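PDB 4C97: CAS6A from Thermus thermophilus, which probably acts as a CRISPR-associated ribonuclease that cuts the precursor CRISPR RNA into short guide RNAs for antiviral defence. Local coordinates for residues M5-L10 with G219-Y224; A187-D192 with L233-A238. The protein carries 1 engineered substitution. All blocks are in the same frame, centred on the assembly; numbering follows the deposited sequence. Where two conformers were deposited one is given.

From the N terminus the chain enters strand 6-15, an inner strand of the first antiparallel sheet, and contact 1 joins it to helix 209-225, closing a chain excursion of 208 residues between 5-10 and 219-224. Before that helix is reached, strand 176-186 of the second sheet ends in the turn at 187-192, which opens contact 2. The chain then passes through helix 209-225 and completes contact 2 at 233-238, closing a shorter excursion of 40 residues and leading into strand 238-241. The two contacts therefore cross rather than nest. Contact 1 ties the N-terminal sheet to a helix of the C-terminal half, whereas contact 2 joins two loops within that half.

Contact 1 (M5-L10 with G219-Y224); sequences MVLAAL and GRFAFY
Leu7 rests on the aromatic ring of Tyr224, its CG lying 3.9 Å from the centroid of the Tyr224 ring and only 13° off the ring normal, a CH-pi contact over the face. The side chain can reach there because CG sits between the backbone N and the carbonyl carbon (chi1 68°), and it crosses the tyrosine at about a right angle. Its CD1 methyl fits into the corner between two aromatics, 3.6 Å from Tyr224 CG, near the CB end of that ring, and 3.8 Å from Phe221 CD1, at the phenylalanine's edge.

Ala8 turns its methyl away, and its backbone does the touching: the carbonyl carbon of Ala8 is 3.7 Å from Tyr224 CD1, at the ring edge. At Ala9 the amide N meets that same edge, while CB points toward the helix, 4.1 Å from Tyr224 CD1 and 4.2 Å from Phe223 CE2. Phe223 also places CD2 over the centre of the tyrosine face opposite Leu7, which leaves the Tyr224 ring sandwiched between them.

Val6, Ala8 and Leu10 touch helix 68-79 instead, so strand 6-15 is packed by helices from both faces of its sheet. Nearby, Arg62 and Ser64 of the adjacent strand bond to the carbonyl oxygens of Phe223 and Tyr224 near the helix end. The side chains that meet are mostly apolar, and strand and helix share no hydrogen bond here; shape and burial hold them together, and the polar links that help fix the helix come from the neighbouring strand.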
loop_
_atom_site.group_PDB
_atom_site.type_symbol
_atom_site.label_atom_id
_atom_site.label_comp_id
_atom_site.label_asym_id
_atom_site.label_seq_id
_atom_site.Cartn_x
_atom_site.Cartn_y
_atom_site.Cartn_z
ATOM N N MET A 5 9.633 14.950 -5.359
ATOM C CA MET A 5 8.615 14.382 -4.498
ATOM C C MET A 5 7.904 13.181 -5.105
ATOM O O MET A 5 6.706 13.020 -4.962
ATOM C CB MET A 5 7.672 15.488 -4.125
ATOM C CG MET A 5 7.219 15.358 -2.724
ATOM S SD MET A 5 6.272 16.770 -2.176
ATOM C CE MET A 5 7.373 18.066 -2.594
ATOM N N VAL A 6 8.680 12.308 -5.733
ATOM C CA VAL A 6 8.162 11.119 -6.396
ATOM C C VAL A 6 7.775 10.022 -5.419
ATOM O O VAL A 6 8.404 9.828 -4.380
ATOM C CB VAL A 6 9.228 10.536 -7.364
ATOM C CG1 VAL A 6 10.432 10.057 -6.610
ATOM C CG2 VAL A 6 8.693 9.416 -8.178
ATOM N N LEU A 7 6.713 9.308 -5.760
ATOM C CA LEU A 7 6.524 7.998 -5.172
ATOM C C LEU A 7 6.082 7.072 -6.275
ATOM O O LEU A 7 5.565 7.521 -7.310
ATOM C CB LEU A 7 5.578 8.031 -3.970
ATOM C CG LEU A 7 4.107 8.343 -4.170
ATOM C CD1 LEU A 7 3.392 8.144 -2.840
ATOM C CD2 LEU A 7 3.846 9.739 -4.686
ATOM N N ALA A 8 6.352 5.781 -6.093
ATOM C CA ALA A 8 6.175 4.847 -7.191
ATOM C C ALA A 8 5.852 3.445 -6.710
ATOM O O ALA A 8 6.231 3.055 -5.605
ATOM C CB ALA A 8 7.431 4.812 -8.029
ATOM N N ALA A 9 5.121 2.717 -7.546
ATOM C CA ALA A 9 4.878 1.291 -7.351
ATOM C C ALA A 9 5.204 0.637 -8.666
ATOM O O ALA A 9 4.532 0.856 -9.685
ATOM C CB ALA A 9 3.423 1.037 -6.973
ATOM N N LEU A 10 6.276 -0.153 -8.646
ATOM C CA LEU A 10 6.681 -0.892 -9.818
ATOM C C LEU A 10 6.243 -2.337 -9.706
ATOM O O LEU A 10 6.401 -2.970 -8.646
ATOM C CB LEU A 10 8.194 -0.833 -9.963
ATOM C CG LEU A 10 8.766 0.477 -10.502
ATOM C CD1 LEU A 10 8.547 1.630 -9.552
ATOM C CD2 LEU A 10 10.261 0.291 -10.762
ATOM N N GLY A 219 -6.581 8.509 0.577
ATOM C CA GLY A 219 -7.040 7.560 -0.429
ATOM C C GLY A 219 -6.057 7.310 -1.562
ATOM O O GLY A 219 -5.734 6.156 -1.872
ATOM N N ARG A 220 -5.578 8.373 -2.182
ATOM C CA ARG A 220 -4.592 8.232 -3.257
ATOM C C ARG A 220 -3.275 7.620 -2.769
ATOM O O ARG A 220 -2.645 6.828 -3.480
ATOM C CB ARG A 220 -4.334 9.567 -3.955
ATOM C CG ARG A 220 -5.506 10.064 -4.798
ATOM C CD ARG A 220 -5.167 11.263 -5.676
ATOM N NE ARG A 220 -5.907 11.204 -6.929
ATOM C CZ ARG A 220 -7.189 11.535 -7.072
ATOM N NH1 ARG A 220 -7.902 11.965 -6.039
ATOM N NH2 ARG A 220 -7.761 11.428 -8.264
ATOM N N PHE A 221 -2.841 7.994 -1.565
ATOM C CA PHE A 221 -1.593 7.480 -1.009
ATOM C C PHE A 221 -1.658 5.989 -0.721
ATOM O O PHE A 221 -0.648 5.267 -0.858
ATOM C CB PHE A 221 -1.288 8.260 0.259
ATOM C CG PHE A 221 0.009 7.934 0.897
ATOM C CD1 PHE A 221 1.208 8.128 0.231
ATOM C CD2 PHE A 221 0.053 7.465 2.209
ATOM C CE1 PHE A 221 2.412 7.862 0.847
ATOM C CE2 PHE A 221 1.261 7.189 2.807
ATOM C CZ PHE A 221 2.438 7.403 2.127
ATOM N N ALA A 222 -2.847 5.526 -0.296
ATOM C CA ALA A 222 -3.025 4.096 -0.013
ATOM C C ALA A 222 -2.500 3.129 -1.104
ATOM O O ALA A 222 -1.915 2.074 -0.794
ATOM C CB ALA A 222 -4.482 3.812 0.311
ATOM N N PHE A 223 -2.678 3.502 -2.362
ATOM C CA PHE A 223 -2.210 2.715 -3.498
ATOM C C PHE A 223 -0.720 2.400 -3.356
ATOM O O PHE A 223 -0.255 1.319 -3.728
ATOM C CB PHE A 223 -2.432 3.520 -4.784
ATOM C CG PHE A 223 -1.976 2.831 -6.038
ATOM C CD1 PHE A 223 -2.762 1.874 -6.653
ATOM C CD2 PHE A 223 -0.767 3.170 -6.636
ATOM C CE1 PHE A 223 -2.360 1.260 -7.805
ATOM C CE2 PHE A 223 -0.361 2.556 -7.789
ATOM C CZ PHE A 223 -1.154 1.611 -8.396
ATOM N N TYR A 224 0.029 3.382 -2.867
ATOM C CA TYR A 224 1.481 3.264 -2.720
ATOM C C TYR A 224 1.868 2.678 -1.368
ATOM O O TYR A 224 2.723 1.792 -1.301
ATOM C CB TYR A 224 2.151 4.627 -2.923
ATOM C CG TYR A 224 1.898 5.157 -4.307
ATOM C CD1 TYR A 224 2.641 4.696 -5.389
ATOM C CD2 TYR A 224 0.902 6.086 -4.547
ATOM C CE1 TYR A 224 2.403 5.137 -6.658
ATOM C CE2 TYR A 224 0.663 6.553 -5.829
ATOM C CZ TYR A 224 1.417 6.075 -6.878
ATOM O OH TYR A 224 1.180 6.508 -8.154
#

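Contact 2 (A187-D192 with L233-A238); sequences ARTEVD and LGYGRA. With SO4 (sulfate ion), chain D.
Thr189 OG1 has two polar neighbours: it donates to Glu190 OE2 over 2.7 Å, and it lies 2.7 Å from Tyr235 OH, close enough for a hydrogen bond from the phenol, though that proton may go to another acceptor. Threonine and tyrosine approach from opposite directions, and OG1 stays near the plane of the Tyr235 ring, at its edge. With chi1 at 60°, OG1 is tucked between the backbone N and the carbonyl carbon of its own residue, turned to the phenol. The carboxylate receives it through the anti lone pair of OE2, after a chain bent at chi2 (-54°). A type I turn from Ala187 to Glu190, closed by Glu190 N to Ala187 O at 2.9 Å, presents these groups together.

Carbon contacts flank the polar centre. Ala187 CB comes obliquely to 3.5 Å from Tyr235 CE1, and the Leu233 CD1 methyl lies against a carboxylate oxygen, 3.8 Å from Glu190 OE2.

Tyr235 sits between Gly234 and Gly236, in the glycine-rich loop characteristic of Cas6 proteins. Just beyond it, the guanidinium of Arg237 meets a sulfate at its edge, NH1 to O1 and NH2 to O4 each at 3.2 Å. Trp104 and Arg125 also bond the ion, probably acquired from the crystallisation liquor, an arrangement consistent with a site able to hold an RNA phosphate.

Phe131 of strand 129-134 stacks edge-to-face with Tyr235, helix 22-36 touches Thr189 and Leu233, and Arg237 reaches Trp60 and Arg62 of strand 58-65.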
loop_
_atom_site.group_PDB
_atom_site.type_symbol
_atom_site.label_atom_id
_atom_site.label_comp_id
_atom_site.label_asym_id
_atom_site.label_seq_id
_atom_site.Cartn_x
_atom_site.Cartn_y
_atom_site.Cartn_z
ATOM N N ALA A 187 -3.389 -14.675 7.969
ATOM C CA ALA A 187 -2.089 -14.148 7.591
ATOM C C ALA A 187 -1.082 -15.221 7.940
ATOM O O ALA A 187 -0.679 -15.354 9.088
ATOM C CB ALA A 187 -1.807 -12.880 8.348
ATOM N N ARG A 188 -0.697 -16.002 6.939
ATOM C CA ARG A 188 -0.038 -17.276 7.193
ATOM C C ARG A 188 1.389 -17.127 7.721
ATOM O O ARG A 188 1.932 -18.075 8.285
ATOM C CB ARG A 188 -0.081 -18.168 5.941
ATOM C CG ARG A 188 -1.475 -18.694 5.536
ATOM C CD ARG A 188 -2.051 -19.764 6.486
ATOM N NE ARG A 188 -3.226 -20.446 5.922
ATOM C CZ ARG A 188 -4.228 -20.964 6.635
ATOM N NH1 ARG A 188 -4.235 -20.878 7.957
ATOM N NH2 ARG A 188 -5.241 -21.567 6.024
ATOM N N THR A 189 1.999 -15.950 7.560
ATOM C CA THR A 189 3.328 -15.711 8.120
ATOM C C THR A 189 3.265 -15.352 9.600
ATOM O O THR A 189 4.279 -15.290 10.270
ATOM C CB THR A 189 4.045 -14.551 7.396
ATOM O OG1 THR A 189 3.262 -13.371 7.537
ATOM C CG2 THR A 189 4.210 -14.858 5.919
ATOM N N GLU A 190 2.059 -15.121 10.105
ATOM C CA GLU A 190 1.882 -14.610 11.454
ATOM C C GLU A 190 1.250 -15.639 12.357
ATOM O O GLU A 190 0.712 -16.652 11.897
ATOM C CB GLU A 190 1.006 -13.349 11.425
ATOM C CG GLU A 190 1.538 -12.294 10.496
ATOM C CD GLU A 190 2.983 -11.941 10.797
ATOM O OE1 GLU A 190 3.266 -11.602 11.964
ATOM O OE2 GLU A 190 3.820 -12.056 9.876
ATOM N N VAL A 191 1.347 -15.368 13.656
ATOM C CA VAL A 191 0.723 -16.174 14.684
ATOM C C VAL A 191 -0.631 -15.573 15.040
ATOM O O VAL A 191 -0.714 -14.397 15.383
ATOM C CB VAL A 191 1.583 -16.209 15.981
ATOM C CG1 VAL A 191 0.960 -17.134 17.024
ATOM C CG2 VAL A 191 3.036 -16.633 15.680
ATOM N N ASP A 192 -1.669 -16.397 14.964
ATOM C CA ASP A 192 -3.013 -16.039 15.405
ATOM C C ASP A 192 -3.457 -14.708 14.838
ATOM O O ASP A 192 -3.942 -13.863 15.574
ATOM C CB ASP A 192 -3.107 -15.955 16.942
ATOM C CG ASP A 192 -2.791 -17.270 17.636
ATOM O OD1 ASP A 192 -3.115 -18.340 17.074
ATOM O OD2 ASP A 192 -2.233 -17.234 18.759
ATOM N N LEU A 233 5.370 -7.258 4.022
ATOM C CA LEU A 233 5.115 -8.658 3.700
ATOM C C LEU A 233 3.921 -8.841 2.786
ATOM O O LEU A 233 3.457 -9.959 2.584
ATOM C CB LEU A 233 4.955 -9.503 4.978
ATOM C CG LEU A 233 6.212 -9.615 5.832
ATOM C CD1 LEU A 233 5.846 -10.272 7.178
ATOM C CD2 LEU A 233 7.274 -10.436 5.140
ATOM N N GLY A 234 3.442 -7.752 2.185
ATOM C CA GLY A 234 2.366 -7.871 1.224
ATOM C C GLY A 234 0.969 -7.723 1.785
ATOM O O GLY A 234 -0.002 -7.781 1.028
ATOM N N TYR A 235 0.872 -7.548 3.101
ATOM C CA TYR A 235 -0.416 -7.334 3.758
ATOM C C TYR A 235 -0.831 -5.885 3.530
ATOM O O TYR A 235 0.005 -4.996 3.253
ATOM C CB TYR A 235 -0.330 -7.641 5.257
ATOM C CG TYR A 235 0.020 -9.090 5.513
ATOM C CD1 TYR A 235 -0.882 -10.096 5.195
ATOM C CD2 TYR A 235 1.246 -9.450 6.044
ATOM C CE1 TYR A 235 -0.579 -11.411 5.408
ATOM C CE2 TYR A 235 1.552 -10.767 6.281
ATOM C CZ TYR A 235 0.635 -11.750 5.947
ATOM O OH TYR A 235 0.907 -13.096 6.164
ATOM N N GLY A 236 -2.119 -5.629 3.636
ATOM C CA GLY A 236 -2.595 -4.256 3.572
ATOM C C GLY A 236 -2.548 -3.593 2.207
ATOM O O GLY A 236 -2.603 -2.361 2.126
ATOM N N ARG A 237 -2.496 -4.384 1.138
ATOM C CA ARG A 237 -2.483 -3.828 -0.195
ATOM C C ARG A 237 -3.889 -3.288 -0.446
ATOM O O ARG A 237 -4.886 -3.977 -0.222
ATOM C CB ARG A 237 -2.063 -4.871 -1.226
ATOM C CG ARG A 237 -2.102 -4.353 -2.643
ATOM C CD ARG A 237 -1.306 -5.235 -3.595
ATOM N NE ARG A 237 -1.649 -6.650 -3.597
ATOM C CZ ARG A 237 -2.645 -7.187 -4.292
ATOM N NH1 ARG A 237 -3.442 -6.418 -5.019
ATOM N NH2 ARG A 237 -2.850 -8.489 -4.269
ATOM N N ALA A 238 -3.973 -2.031 -0.846
ATOM C CA ALA A 238 -5.255 -1.355 -0.914
ATOM C C ALA A 238 -5.241 -0.298 -1.975
ATOM O O ALA A 238 -4.186 0.187 -2.354
ATOM C CB ALA A 238 -5.587 -0.725 0.417
HETATM S S SO4 D . -6.057 -8.288 -7.099
HETATM O O1 SO4 D . -5.757 -6.864 -7.129
HETATM O O2 SO4 D . -7.201 -8.486 -6.207
HETATM O O3 SO4 D . -6.405 -8.740 -8.440
HETATM O O4 SO4 D . -4.960 -9.113 -6.607
#